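Long-range contacts in chromosome partition protein Smc (Pyrococcus furiosus, PDB 1XEW), which probably takes part in chromosome condensation and partitioning, and binds and hydrolyses ATP in a head domain built from its two termini: residues A[81-86]-A[99-104]; A[7-12]-A[43-48]; A[91-96]-A[127-132]. All blocks are in the same frame, centred on the assembly; numbering follows the deposited sequence.

The chain is the N-terminal part of the SMC head. Contact 2 opens first, on strand 3-10, and closes on helix 40-49; the loop it shuts holds strands 20-23 and 28-33 and the ATP-binding residues 34-41. Contact 1 and contact 3 follow later in the chain, in series with contact 2. Contact 1 opens at 81-86; contact 3 opens at 91-96, within the hairpin loop, before contact 1 closes at 99-104. Contact 3 closes last, at 127-132, so the two cross. Strands 3-10 and 80-87 are neighbours in one sheet, linking contacts 2 and 1. F86 on F93 and I102 on L130 link contacts 1 and 3 and tie the loop and helix 123-132 to the hairpin.

Contact 1: residues A[81-86]-A[99-104]; sequences EVAIYF and EVVIRR
Y85 and V101 are a non-hydrogen-bonded pair across the two strands, with A83 and R103 on the same face of the sheet. Y85 leaves its backbone with CG anti to the carbonyl carbon (chi1 -68°), which lays the ring over V101. After CB, the ring begins at CG, 4.0 Å from CG2 of V101. CD1 of Y85 is nearer to that methyl, at 3.5 Å, and the carboxylate of E99 stands at this edge of the ring. The ring centre receives CG1 of V101 in a CH-pi contact, 3.7 Å from the centroid and almost on the ring normal. At the tip, Y85 OH gets only a weak bond from NH1 of R103, at 3.5 Å. Its stronger partner is E8 on the next strand. A bend at chi3 (-52°) turns the R103 guanidinium back, with one face over CB of A83. It also pairs weakly with E81, whose carboxylate position is less certain. The opposite face of the sheet carries V82, I84, F86, V100, I102 and R104. Here I84 CG2 rests 3.8 Å from I102 CB. Paired backbone bonds join V82 to R104, I84 to I102 and F86 to V100; in the last, F86 N is 2.8 Å from V100 O. This is an antiparallel beta hairpin in the sheet of the ABC-type ATPase head.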
ATOM      1  N   GLU A  81      20.010  -8.042   3.932  1.00 23.47           N
ATOM      2  CA  GLU A  81      19.045  -8.932   4.509  1.00 24.35           C
ATOM      3  C   GLU A  81      17.759  -8.201   4.933  1.00 26.46           C
ATOM      4  O   GLU A  81      17.810  -7.049   5.466  1.00 23.31           O
ATOM      5  CB  GLU A  81      19.608  -9.606   5.768  1.00 29.89           C
ATOM      6  CG  GLU A  81      18.561 -10.329   6.582  1.00 32.22           C
ATOM      7  CD  GLU A  81      19.108 -10.949   7.846  1.00 35.54           C
ATOM      8  OE1 GLU A  81      19.412 -10.166   8.767  1.00 41.59           O
ATOM      9  OE2 GLU A  81      19.247 -12.202   7.925  1.00 36.76           O
ATOM     10  N   VAL A  82      16.611  -8.840   4.689  1.00 24.54           N
ATOM     11  CA  VAL A  82      15.354  -8.253   5.174  1.00 22.75           C
ATOM     12  C   VAL A  82      14.606  -9.398   5.797  1.00 20.82           C
ATOM     13  O   VAL A  82      14.538 -10.520   5.194  1.00 18.44           O
ATOM     14  CB  VAL A  82      14.421  -7.633   4.054  1.00 22.53           C
ATOM     15  CG1 VAL A  82      13.033  -7.229   4.674  1.00 20.98           C
ATOM     16  CG2 VAL A  82      15.058  -6.391   3.433  1.00 23.17           C
ATOM     17  N   ALA A  83      14.078  -9.189   6.970  1.00 19.08           N
ATOM     18  CA  ALA A  83      13.287 -10.264   7.538  1.00 19.87           C
ATOM     19  C   ALA A  83      11.960  -9.639   7.922  1.00 24.30           C
ATOM     20  O   ALA A  83      11.927  -8.523   8.509  1.00 24.16           O
ATOM     21  CB  ALA A  83      13.934 -10.896   8.884  1.00 20.89           C
ATOM     22  N   ILE A  84      10.861 -10.345   7.638  1.00 24.77           N
ATOM     23  CA  ILE A  84       9.588  -9.771   8.065  1.00 22.93           C
ATOM     24  C   ILE A  84       8.939 -10.776   9.064  1.00 20.95           C
ATOM     25  O   ILE A  84       8.977 -11.972   8.810  1.00 21.68           O
ATOM     26  CB  ILE A  84       8.704  -9.506   6.844  1.00 23.49           C
ATOM     27  CG1 ILE A  84       7.414  -8.733   7.267  1.00 21.23           C
ATOM     28  CG2 ILE A  84       8.434 -10.881   6.098  1.00 19.56           C
ATOM     29  CD1 ILE A  84       6.518  -8.374   5.936  1.00 25.34           C
ATOM     30  N   TYR A  85       8.333 -10.267  10.147  1.00 18.92           N
ATOM     31  CA  TYR A  85       7.799 -11.106  11.212  1.00 22.84           C
ATOM     32  C   TYR A  85       6.285 -10.924  11.219  1.00 24.64           C
ATOM     33  O   TYR A  85       5.789  -9.800  11.392  1.00 25.47           O
ATOM     34  CB  TYR A  85       8.353 -10.618  12.577  1.00 24.94           C
ATOM     35  CG  TYR A  85       9.871 -10.844  12.758  1.00 21.18           C
ATOM     36  CD1 TYR A  85      10.332 -11.734  13.704  1.00 25.48           C
ATOM     37  CD2 TYR A  85      10.812 -10.233  11.930  1.00 26.34           C
ATOM     38  CE1 TYR A  85      11.715 -12.000  13.832  1.00 32.34           C
ATOM     39  CE2 TYR A  85      12.222 -10.528  12.081  1.00 24.36           C
ATOM     40  CZ  TYR A  85      12.623 -11.395  13.041  1.00 28.27           C
ATOM     41  OH  TYR A  85      13.974 -11.638  13.290  1.00 30.84           O
ATOM     42  N   PHE A  86       5.570 -12.022  11.072  1.00 24.84           N
ATOM     43  CA  PHE A  86       4.111 -11.954  11.055  1.00 24.96           C
ATOM     44  C   PHE A  86       3.563 -12.656  12.287  1.00 27.85           C
ATOM     45  O   PHE A  86       4.038 -13.769  12.643  1.00 28.01           O
ATOM     46  CB  PHE A  86       3.592 -12.757   9.858  1.00 24.29           C
ATOM     47  CG  PHE A  86       3.764 -12.085   8.515  1.00 26.62           C
ATOM     48  CD1 PHE A  86       2.831 -11.114   8.073  1.00 25.88           C
ATOM     49  CD2 PHE A  86       4.802 -12.489   7.652  1.00 26.24           C
ATOM     50  CE1 PHE A  86       2.930 -10.559   6.783  1.00 23.84           C
ATOM     51  CE2 PHE A  86       4.924 -11.948   6.358  1.00 23.18           C
ATOM     52  CZ  PHE A  86       4.016 -11.006   5.909  1.00 22.54           C
ATOM     53  N   GLU A  99       4.079 -17.439  15.048  1.00 31.06           N
ATOM     54  CA  GLU A  99       4.848 -16.391  14.400  1.00 33.27           C
ATOM     55  C   GLU A  99       5.396 -16.966  13.157  1.00 32.51           C
ATOM     56  O   GLU A  99       5.784 -18.137  13.143  1.00 33.53           O
ATOM     57  CB  GLU A  99       5.999 -15.893  15.308  1.00 35.82           C
ATOM     58  CG  GLU A  99       6.717 -14.660  14.755  1.00 37.07           C
ATOM     59  CD  GLU A  99       7.807 -14.100  15.671  1.00 41.68           C
ATOM     60  OE1 GLU A  99       8.811 -14.810  15.918  1.00 43.96           O
ATOM     61  OE2 GLU A  99       7.667 -12.943  16.124  1.00 44.54           O
ATOM     62  N   VAL A 100       5.390 -16.184  12.076  1.00 30.47           N
ATOM     63  CA  VAL A 100       5.922 -16.682  10.817  1.00 25.18           C
ATOM     64  C   VAL A 100       6.930 -15.630  10.383  1.00 25.30           C
ATOM     65  O   VAL A 100       6.583 -14.457  10.264  1.00 25.64           O
ATOM     66  CB  VAL A 100       4.794 -16.841   9.707  1.00 28.44           C
ATOM     67  CG1 VAL A 100       5.444 -17.133   8.318  1.00 22.16           C
ATOM     68  CG2 VAL A 100       3.834 -18.026  10.107  1.00 26.24           C
ATOM     69  N   VAL A 101       8.189 -16.039  10.235  1.00 22.11           N
ATOM     70  CA  VAL A 101       9.254 -15.123   9.836  1.00 23.22           C
ATOM     71  C   VAL A 101       9.856 -15.506   8.485  1.00 25.29           C
ATOM     72  O   VAL A 101      10.351 -16.620   8.304  1.00 25.56           O
ATOM     73  CB  VAL A 101      10.387 -15.064  10.897  1.00 24.33           C
ATOM     74  CG1 VAL A 101      11.375 -13.952  10.561  1.00 25.77           C
ATOM     75  CG2 VAL A 101       9.804 -14.845  12.287  1.00 22.41           C
ATOM     76  N   ILE A 102       9.783 -14.578   7.534  1.00 21.93           N
ATOM     77  CA  ILE A 102      10.331 -14.786   6.197  1.00 18.22           C
ATOM     78  C   ILE A 102      11.593 -13.941   6.038  1.00 21.24           C
ATOM     79  O   ILE A 102      11.524 -12.709   6.011  1.00 24.48           O
ATOM     80  CB  ILE A 102       9.312 -14.398   5.099  1.00 19.47           C
ATOM     81  CG1 ILE A 102       8.013 -15.186   5.282  1.00 20.37           C
ATOM     82  CG2 ILE A 102       9.903 -14.652   3.714  1.00 17.12           C
ATOM     83  CD1 ILE A 102       6.949 -14.874   4.250  1.00 25.37           C
ATOM     84  N   ARG A 103      12.739 -14.608   5.946  1.00 22.63           N
ATOM     85  CA  ARG A 103      14.021 -13.924   5.798  1.00 23.67           C
ATOM     86  C   ARG A 103      14.651 -14.185   4.430  1.00 24.77           C
ATOM     87  O   ARG A 103      14.636 -15.312   3.931  1.00 24.41           O
ATOM     88  CB  ARG A 103      14.982 -14.360   6.908  1.00 21.71           C
ATOM     89  CG  ARG A 103      16.265 -13.544   6.985  1.00 28.27           C
ATOM     90  CD  ARG A 103      17.261 -14.140   7.972  1.00 27.98           C
ATOM     91  NE  ARG A 103      16.676 -14.380   9.292  1.00 29.58           N
ATOM     92  CZ  ARG A 103      16.531 -13.453  10.234  1.00 30.00           C
ATOM     93  NH1 ARG A 103      15.991 -13.777  11.401  1.00 28.42           N
ATOM     94  NH2 ARG A 103      16.916 -12.202  10.014  1.00 23.17           N
ATOM     95  N   ARG A 104      15.203 -13.134   3.830  1.00 21.46           N
ATOM     96  CA  ARG A 104      15.850 -13.233   2.524  1.00 22.76           C
ATOM     97  C   ARG A 104      17.107 -12.364   2.470  1.00 21.64           C
ATOM     98  O   ARG A 104      17.064 -11.168   2.768  1.00 21.37           O
ATOM     99  CB  ARG A 104      14.876 -12.825   1.415  1.00 25.44           C
ATOM    100  CG  ARG A 104      15.446 -12.954   0.013  1.00 21.01           C
ATOM    101  CD  ARG A 104      14.674 -12.115  -0.990  1.00 20.59           C
ATOM    102  NE  ARG A 104      15.086 -12.404  -2.362  1.00 25.56           N
ATOM    103  CZ  ARG A 104      14.577 -11.814  -3.441  1.00 20.48           C
ATOM    104  NH1 ARG A 104      15.014 -12.142  -4.648  1.00 28.23           N
ATOM    105  NH2 ARG A 104      13.628 -10.897  -3.313  1.00 19.83           N
TER

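Contact 2: residues A[7-12]-A[43-48]; sequences LELKGF and GDAILF
F12, just past the end of strand 3-10, meets A45 of helix 40-49. The F12 side chain extends straight at the helix, because its CG is anti to the backbone N (chi1 -176°). CE1 of F12 comes 3.5 Å from CA of A45. Across the ring from CE1, the atom CE2 lies over one face of the F48 ring, 3.9 Å from its CG and offset toward the rim. The two rings meet obliquely, with planes 40° apart. A45 also meets the strand: its CB takes CD2 of L9 at 3.5 Å, tighter than usual for two carbons. L7 packs less closely: its CD2 reaches I46 CG1 at 3.9 Å and A45 CB at 4.2 Å. V82 of the neighbouring strand touches L7, F12, A45 and F48 and covers part of this buried side. The partly exposed side is looser. There D44 touches F12 CZ with its backbone C, at 3.9 Å, and with its CB, at 4.1 Å. Its OD2 turns instead to a salt bridge with K13 and a hydrogen bond with N41, an ATP-binding residue. With an alanine here in place of F12, a gap would probably open beside A45, and the F48 ring would lose the carbon over its face. The axes of strand 7-10 and helix 43-48 run nearly perpendicular, at 98°. This packing sets the P-loop helix against the antiparallel sheet, as expected for an ABC-type ATPase head.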
ATOM      1  N   LEU A   7       9.584  -5.415  10.823  1.00 23.79           N
ATOM      2  CA  LEU A   7      10.444  -5.638   9.720  1.00 25.51           C
ATOM      3  C   LEU A   7      11.869  -5.355  10.195  1.00 27.54           C
ATOM      4  O   LEU A   7      12.088  -4.293  10.912  1.00 26.36           O
ATOM      5  CB  LEU A   7      10.119  -4.632   8.644  1.00 29.46           C
ATOM      6  CG  LEU A   7      10.701  -4.758   7.220  1.00 29.40           C
ATOM      7  CD1 LEU A   7      10.142  -6.090   6.616  1.00 29.61           C
ATOM      8  CD2 LEU A   7      10.284  -3.491   6.308  1.00 30.91           C
ATOM      9  N   GLU A   8      12.835  -6.253   9.869  1.00 24.86           N
ATOM     10  CA  GLU A   8      14.237  -6.040  10.267  1.00 27.34           C
ATOM     11  C   GLU A   8      15.083  -5.897   9.032  1.00 29.67           C
ATOM     12  O   GLU A   8      15.029  -6.721   8.114  1.00 29.24           O
ATOM     13  CB  GLU A   8      14.804  -7.198  11.098  1.00 30.08           C
ATOM     14  CG  GLU A   8      13.903  -7.510  12.300  1.00 31.54           C
ATOM     15  CD  GLU A   8      14.489  -8.492  13.301  1.00 43.15           C
ATOM     16  OE1 GLU A   8      15.214  -9.423  12.902  1.00 49.10           O
ATOM     17  OE2 GLU A   8      14.177  -8.331  14.491  1.00 44.61           O
ATOM     18  N   LEU A   9      15.869  -4.836   8.988  1.00 24.27           N
ATOM     19  CA  LEU A   9      16.663  -4.604   7.819  1.00 25.88           C
ATOM     20  C   LEU A   9      18.144  -4.539   8.190  1.00 28.74           C
ATOM     21  O   LEU A   9      18.492  -3.899   9.182  1.00 29.08           O
ATOM     22  CB  LEU A   9      16.221  -3.295   7.199  1.00 25.79           C
ATOM     23  CG  LEU A   9      14.871  -3.336   6.475  1.00 30.38           C
ATOM     24  CD1 LEU A   9      13.797  -3.012   7.386  1.00 41.10           C
ATOM     25  CD2 LEU A   9      14.899  -2.316   5.366  1.00 34.60           C
ATOM     26  N   LYS A  10      19.014  -5.129   7.370  1.00 28.57           N
ATOM     27  CA  LYS A  10      20.447  -5.137   7.708  1.00 28.68           C
ATOM     28  C   LYS A  10      21.223  -5.222   6.375  1.00 29.71           C
ATOM     29  O   LYS A  10      21.138  -6.244   5.629  1.00 30.10           O
ATOM     30  CB  LYS A  10      20.777  -6.353   8.665  1.00 27.68           C
ATOM     31  CG  LYS A  10      22.302  -6.480   9.064  1.00 30.42           C
ATOM     32  CD  LYS A  10      22.509  -7.632  10.058  1.00 34.18           C
ATOM     33  CE  LYS A  10      22.335  -9.012   9.313  1.00 45.44           C
ATOM     34  NZ  LYS A  10      23.125 -10.169   9.962  1.00 52.03           N
ATOM     35  N   GLY A  11      21.921  -4.112   6.054  1.00 31.69           N
ATOM     36  CA  GLY A  11      22.727  -4.002   4.861  1.00 30.36           C
ATOM     37  C   GLY A  11      21.913  -3.838   3.625  1.00 30.08           C
ATOM     38  O   GLY A  11      22.393  -4.120   2.508  1.00 33.18           O
ATOM     39  N   PHE A  12      20.674  -3.371   3.791  1.00 30.53           N
ATOM     40  CA  PHE A  12      19.773  -3.181   2.669  1.00 31.00           C
ATOM     41  C   PHE A  12      19.642  -1.703   2.245  1.00 35.19           C
ATOM     42  O   PHE A  12      18.982  -0.916   2.936  1.00 34.29           O
ATOM     43  CB  PHE A  12      18.374  -3.699   3.033  1.00 26.76           C
ATOM     44  CG  PHE A  12      17.391  -3.621   1.877  1.00 30.00           C
ATOM     45  CD1 PHE A  12      16.457  -2.578   1.781  1.00 26.39           C
ATOM     46  CD2 PHE A  12      17.395  -4.570   0.900  1.00 24.99           C
ATOM     47  CE1 PHE A  12      15.553  -2.502   0.719  1.00 26.27           C
ATOM     48  CE2 PHE A  12      16.474  -4.506  -0.186  1.00 24.92           C
ATOM     49  CZ  PHE A  12      15.552  -3.457  -0.266  1.00 23.04           C
ATOM     50  N   GLY A  43       9.289   0.439   1.467  1.00 32.80           N
ATOM     51  CA  GLY A  43       8.422  -0.211   0.530  1.00 32.51           C
ATOM     52  C   GLY A  43       9.248  -1.186  -0.279  1.00 32.79           C
ATOM     53  O   GLY A  43       8.778  -2.251  -0.605  1.00 30.68           O
ATOM     54  N   ASP A  44      10.474  -0.820  -0.617  1.00 33.49           N
ATOM     55  CA  ASP A  44      11.334  -1.699  -1.411  1.00 31.58           C
ATOM     56  C   ASP A  44      11.730  -2.973  -0.685  1.00 30.95           C
ATOM     57  O   ASP A  44      11.784  -4.049  -1.319  1.00 28.82           O
ATOM     58  CB  ASP A  44      12.614  -0.992  -1.847  1.00 28.16           C
ATOM     59  CG  ASP A  44      12.307   0.252  -2.684  1.00 40.63           C
ATOM     60  OD1 ASP A  44      11.152   0.339  -3.224  1.00 34.26           O
ATOM     61  OD2 ASP A  44      13.214   1.108  -2.796  1.00 37.90           O
ATOM     62  N   ALA A  45      11.998  -2.832   0.633  1.00 27.58           N
ATOM     63  CA  ALA A  45      12.403  -3.943   1.485  1.00 25.78           C
ATOM     64  C   ALA A  45      11.241  -4.908   1.537  1.00 23.76           C
ATOM     65  O   ALA A  45      11.438  -6.135   1.637  1.00 26.64           O
ATOM     66  CB  ALA A  45      12.708  -3.440   2.905  1.00 23.63           C
ATOM     67  N   ILE A  46      10.025  -4.387   1.510  1.00 24.19           N
ATOM     68  CA  ILE A  46       8.850  -5.261   1.609  1.00 25.13           C
ATOM     69  C   ILE A  46       8.627  -6.037   0.298  1.00 26.90           C
ATOM     70  O   ILE A  46       8.364  -7.204   0.394  1.00 28.00           O
ATOM     71  CB  ILE A  46       7.537  -4.517   2.124  1.00 24.88           C
ATOM     72  CG1 ILE A  46       7.554  -4.520   3.660  1.00 26.55           C
ATOM     73  CG2 ILE A  46       6.235  -5.270   1.580  1.00 25.05           C
ATOM     74  CD1 ILE A  46       6.862  -3.331   4.361  1.00 34.75           C
ATOM     75  N   LEU A  47       8.823  -5.419  -0.876  1.00 27.42           N
ATOM     76  CA  LEU A  47       8.710  -6.100  -2.164  1.00 30.39           C
ATOM     77  C   LEU A  47       9.830  -7.165  -2.259  1.00 29.58           C
ATOM     78  O   LEU A  47       9.594  -8.273  -2.768  1.00 30.83           O
ATOM     79  CB  LEU A  47       8.936  -5.167  -3.352  1.00 30.04           C
ATOM     80  CG  LEU A  47       7.835  -4.101  -3.556  1.00 42.22           C
ATOM     81  CD1 LEU A  47       8.200  -3.205  -4.739  1.00 37.86           C
ATOM     82  CD2 LEU A  47       6.476  -4.835  -3.754  1.00 37.92           C
ATOM     83  N   PHE A  48      11.010  -6.821  -1.710  1.00 24.60           N
ATOM     84  CA  PHE A  48      12.187  -7.697  -1.749  1.00 23.77           C
ATOM     85  C   PHE A  48      11.921  -8.970  -0.993  1.00 23.95           C
ATOM     86  O   PHE A  48      12.088 -10.047  -1.519  1.00 23.06           O
ATOM     87  CB  PHE A  48      13.374  -6.961  -1.138  1.00 25.17           C
ATOM     88  CG  PHE A  48      14.624  -7.810  -0.937  1.00 21.01           C
ATOM     89  CD1 PHE A  48      15.055  -8.119   0.336  1.00 22.91           C
ATOM     90  CD2 PHE A  48      15.389  -8.183  -2.012  1.00 17.98           C
ATOM     91  CE1 PHE A  48      16.256  -8.783   0.556  1.00 22.20           C
ATOM     92  CE2 PHE A  48      16.604  -8.846  -1.843  1.00 23.72           C
ATOM     93  CZ  PHE A  48      17.048  -9.142  -0.550  1.00 22.02           C
TER

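Contact 3: residues A[91-96]-A[127-132]; sequences RGFPID and LDILTA
F93 has CG anti to its carbonyl carbon (chi1 -71°), and this brings the ring edge to I129 and L130. I129 places CG2 anti to the backbone N, which points that methyl at the ring. The loop itself holds an inverse gamma turn centred on P94, closed by a bond from I95 N to F93 O of 2.7 Å. The loop connects strands 80-87 and 99-106 of the hairpin, and the contact sets it against helix 123-132. The F93 ring is met at its edge by two methyls. CD2 of F93 is 3.8 Å from CG2 of I129, and the two side chains cross at about a right angle. CE2 of F93 is 3.7 Å from CD2 of L130, whose side chain runs alongside, pointing the same way. F86 of the hairpin also meets the F93 ring, while L130 touches I102, so this end of the contact is buried. The turn brings P94 to the more exposed end. There its CD lies 3.7 Å from CB of A132. I95 adds a looser contact, its CD1 resting 4.4 Å from CG2 of I129. No direct hydrogen bond joins loop and helix. One water bridges them instead, donating to G92 O at 2.7 Å and to A132 O at 2.8 Å.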
ATOM      1  N   ARG A  91      -3.800 -17.936  12.414  1.00 35.90           N
ATOM      2  CA  ARG A  91      -3.491 -19.015  11.485  1.00 37.05           C
ATOM      3  C   ARG A  91      -3.851 -18.707  10.000  1.00 36.99           C
ATOM      4  O   ARG A  91      -4.268 -19.616   9.250  1.00 36.33           O
ATOM      5  CB  ARG A  91      -4.183 -20.366  11.899  1.00 38.89           C
ATOM      6  CG  ARG A  91      -3.805 -21.050  13.284  1.00 36.54           C
ATOM      7  CD  ARG A  91      -2.422 -21.803  13.392  1.00 44.20           C
ATOM      8  NE  ARG A  91      -1.583 -20.961  14.228  1.00 49.34           N
ATOM      9  CZ  ARG A  91      -1.067 -21.240  15.409  1.00 49.61           C
ATOM     10  NH1 ARG A  91      -0.368 -20.289  15.994  1.00 56.51           N
ATOM     11  NH2 ARG A  91      -1.178 -22.429  15.987  1.00 49.82           N
ATOM     12  N   GLY A  92      -3.663 -17.453   9.555  1.00 36.87           N
ATOM     13  CA  GLY A  92      -3.890 -17.155   8.160  1.00 34.88           C
ATOM     14  C   GLY A  92      -2.844 -17.863   7.292  1.00 33.92           C
ATOM     15  O   GLY A  92      -3.120 -18.183   6.116  1.00 33.63           O
ATOM     16  N   PHE A  93      -1.631 -18.120   7.823  1.00 31.17           N
ATOM     17  CA  PHE A  93      -0.605 -18.838   7.034  1.00 31.38           C
ATOM     18  C   PHE A  93      -0.775 -20.319   7.388  1.00 32.58           C
ATOM     19  O   PHE A  93      -1.009 -20.617   8.522  1.00 31.36           O
ATOM     20  CB  PHE A  93       0.825 -18.469   7.421  1.00 32.01           C
ATOM     21  CG  PHE A  93       1.262 -17.052   7.007  1.00 34.69           C
ATOM     22  CD1 PHE A  93       1.000 -15.977   7.829  1.00 30.42           C
ATOM     23  CD2 PHE A  93       2.047 -16.859   5.870  1.00 32.32           C
ATOM     24  CE1 PHE A  93       1.551 -14.694   7.532  1.00 36.39           C
ATOM     25  CE2 PHE A  93       2.598 -15.599   5.556  1.00 33.93           C
ATOM     26  CZ  PHE A  93       2.344 -14.517   6.407  1.00 29.00           C
ATOM     27  N   PRO A  94      -0.644 -21.260   6.416  1.00 34.48           N
ATOM     28  CA  PRO A  94      -0.797 -22.708   6.693  1.00 33.31           C
ATOM     29  C   PRO A  94       0.352 -23.307   7.505  1.00 34.88           C
ATOM     30  O   PRO A  94       0.912 -24.328   7.121  1.00 35.75           O
ATOM     31  CB  PRO A  94      -0.853 -23.318   5.309  1.00 33.52           C
ATOM     32  CG  PRO A  94       0.124 -22.392   4.460  1.00 31.29           C
ATOM     33  CD  PRO A  94      -0.236 -20.996   5.022  1.00 32.60           C
ATOM     34  N   ILE A  95       0.713 -22.672   8.604  1.00 34.17           N
ATOM     35  CA  ILE A  95       1.840 -23.061   9.411  1.00 34.21           C
ATOM     36  C   ILE A  95       1.399 -23.004  10.869  1.00 34.73           C
ATOM     37  O   ILE A  95       0.982 -21.934  11.416  1.00 34.67           O
ATOM     38  CB  ILE A  95       3.012 -22.058   9.201  1.00 33.68           C
ATOM     39  CG1 ILE A  95       3.463 -22.092   7.762  1.00 38.04           C
ATOM     40  CG2 ILE A  95       4.125 -22.321  10.203  1.00 34.98           C
ATOM     41  CD1 ILE A  95       4.659 -21.194   7.452  1.00 34.30           C
ATOM     42  N   ASP A  96       1.535 -24.131  11.541  1.00 36.45           N
ATOM     43  CA  ASP A  96       1.028 -24.174  12.897  1.00 39.27           C
ATOM     44  C   ASP A  96       1.939 -23.580  13.915  1.00 39.84           C
ATOM     45  O   ASP A  96       2.392 -24.261  14.839  1.00 39.67           O
ATOM     46  CB  ASP A  96       0.633 -25.618  13.292  1.00 43.62           C
ATOM     47  CG  ASP A  96      -0.128 -25.654  14.630  1.00 46.35           C
ATOM     48  OD1 ASP A  96      -0.319 -26.744  15.206  1.00 48.90           O
ATOM     49  OD2 ASP A  96      -0.535 -24.569  15.098  1.00 47.34           O
ATOM     50  N   LEU A 127       6.423 -17.925  -2.021  1.00 28.81           N
ATOM     51  CA  LEU A 127       5.213 -17.390  -2.728  1.00 30.51           C
ATOM     52  C   LEU A 127       3.937 -18.212  -2.429  1.00 30.60           C
ATOM     53  O   LEU A 127       2.861 -17.664  -2.060  1.00 29.70           O
ATOM     54  CB  LEU A 127       5.414 -17.280  -4.258  1.00 28.57           C
ATOM     55  CG  LEU A 127       6.500 -16.229  -4.538  1.00 38.00           C
ATOM     56  CD1 LEU A 127       7.143 -16.616  -5.872  1.00 32.73           C
ATOM     57  CD2 LEU A 127       5.939 -14.676  -4.401  1.00 32.34           C
ATOM     58  N   ASP A 128       4.048 -19.539  -2.532  1.00 31.29           N
ATOM     59  CA  ASP A 128       2.901 -20.380  -2.283  1.00 28.74           C
ATOM     60  C   ASP A 128       2.424 -20.142  -0.895  1.00 29.54           C
ATOM     61  O   ASP A 128       1.235 -20.055  -0.662  1.00 26.90           O
ATOM     62  CB  ASP A 128       3.294 -21.858  -2.540  1.00 35.01           C
ATOM     63  CG  ASP A 128       3.539 -22.134  -4.040  1.00 40.26           C
ATOM     64  OD1 ASP A 128       3.113 -21.295  -4.869  1.00 43.62           O
ATOM     65  OD2 ASP A 128       4.164 -23.160  -4.400  1.00 44.96           O
ATOM     66  N   ILE A 129       3.349 -19.999   0.070  1.00 29.34           N
ATOM     67  CA  ILE A 129       2.953 -19.740   1.421  1.00 30.46           C
ATOM     68  C   ILE A 129       2.223 -18.365   1.571  1.00 29.91           C
ATOM     69  O   ILE A 129       1.189 -18.239   2.213  1.00 25.85           O
ATOM     70  CB  ILE A 129       4.209 -19.859   2.335  1.00 33.74           C
ATOM     71  CG1 ILE A 129       4.488 -21.350   2.639  1.00 38.44           C
ATOM     72  CG2 ILE A 129       3.984 -19.176   3.633  1.00 34.34           C
ATOM     73  CD1 ILE A 129       5.912 -21.655   3.256  1.00 39.34           C
ATOM     74  N   LEU A 130       2.777 -17.328   0.976  1.00 29.69           N
ATOM     75  CA  LEU A 130       2.101 -16.007   1.020  1.00 28.44           C
ATOM     76  C   LEU A 130       0.717 -16.049   0.306  1.00 30.93           C
ATOM     77  O   LEU A 130      -0.278 -15.557   0.832  1.00 32.92           O
ATOM     78  CB  LEU A 130       3.008 -14.961   0.383  1.00 30.35           C
ATOM     79  CG  LEU A 130       4.296 -14.740   1.211  1.00 29.04           C
ATOM     80  CD1 LEU A 130       5.366 -14.030   0.364  1.00 30.74           C
ATOM     81  CD2 LEU A 130       3.964 -13.984   2.465  1.00 27.95           C
ATOM     82  N   THR A 131       0.644 -16.636  -0.869  1.00 29.04           N
ATOM     83  CA  THR A 131      -0.664 -16.711  -1.578  1.00 33.44           C
ATOM     84  C   THR A 131      -1.706 -17.337  -0.686  1.00 32.36           C
ATOM     85  O   THR A 131      -2.845 -16.846  -0.586  1.00 34.37           O
ATOM     86  CB  THR A 131      -0.517 -17.514  -2.872  1.00 28.80           C
ATOM     87  OG1 THR A 131       0.326 -16.771  -3.737  1.00 34.15           O
ATOM     88  CG2 THR A 131      -1.843 -17.761  -3.544  1.00 35.23           C
ATOM     89  N   ALA A 132      -1.297 -18.401   0.021  1.00 33.97           N
ATOM     90  CA  ALA A 132      -2.197 -19.073   0.961  1.00 34.17           C
ATOM     91  C   ALA A 132      -2.708 -18.138   2.034  1.00 35.41           C
ATOM     92  O   ALA A 132      -3.819 -18.317   2.528  1.00 33.50           O
ATOM     93  CB  ALA A 132      -1.517 -20.289   1.602  1.00 34.94           C
TER
HETATM   94  O   HOH W   1      -5.203 -17.231   4.716  1.00 70.32           O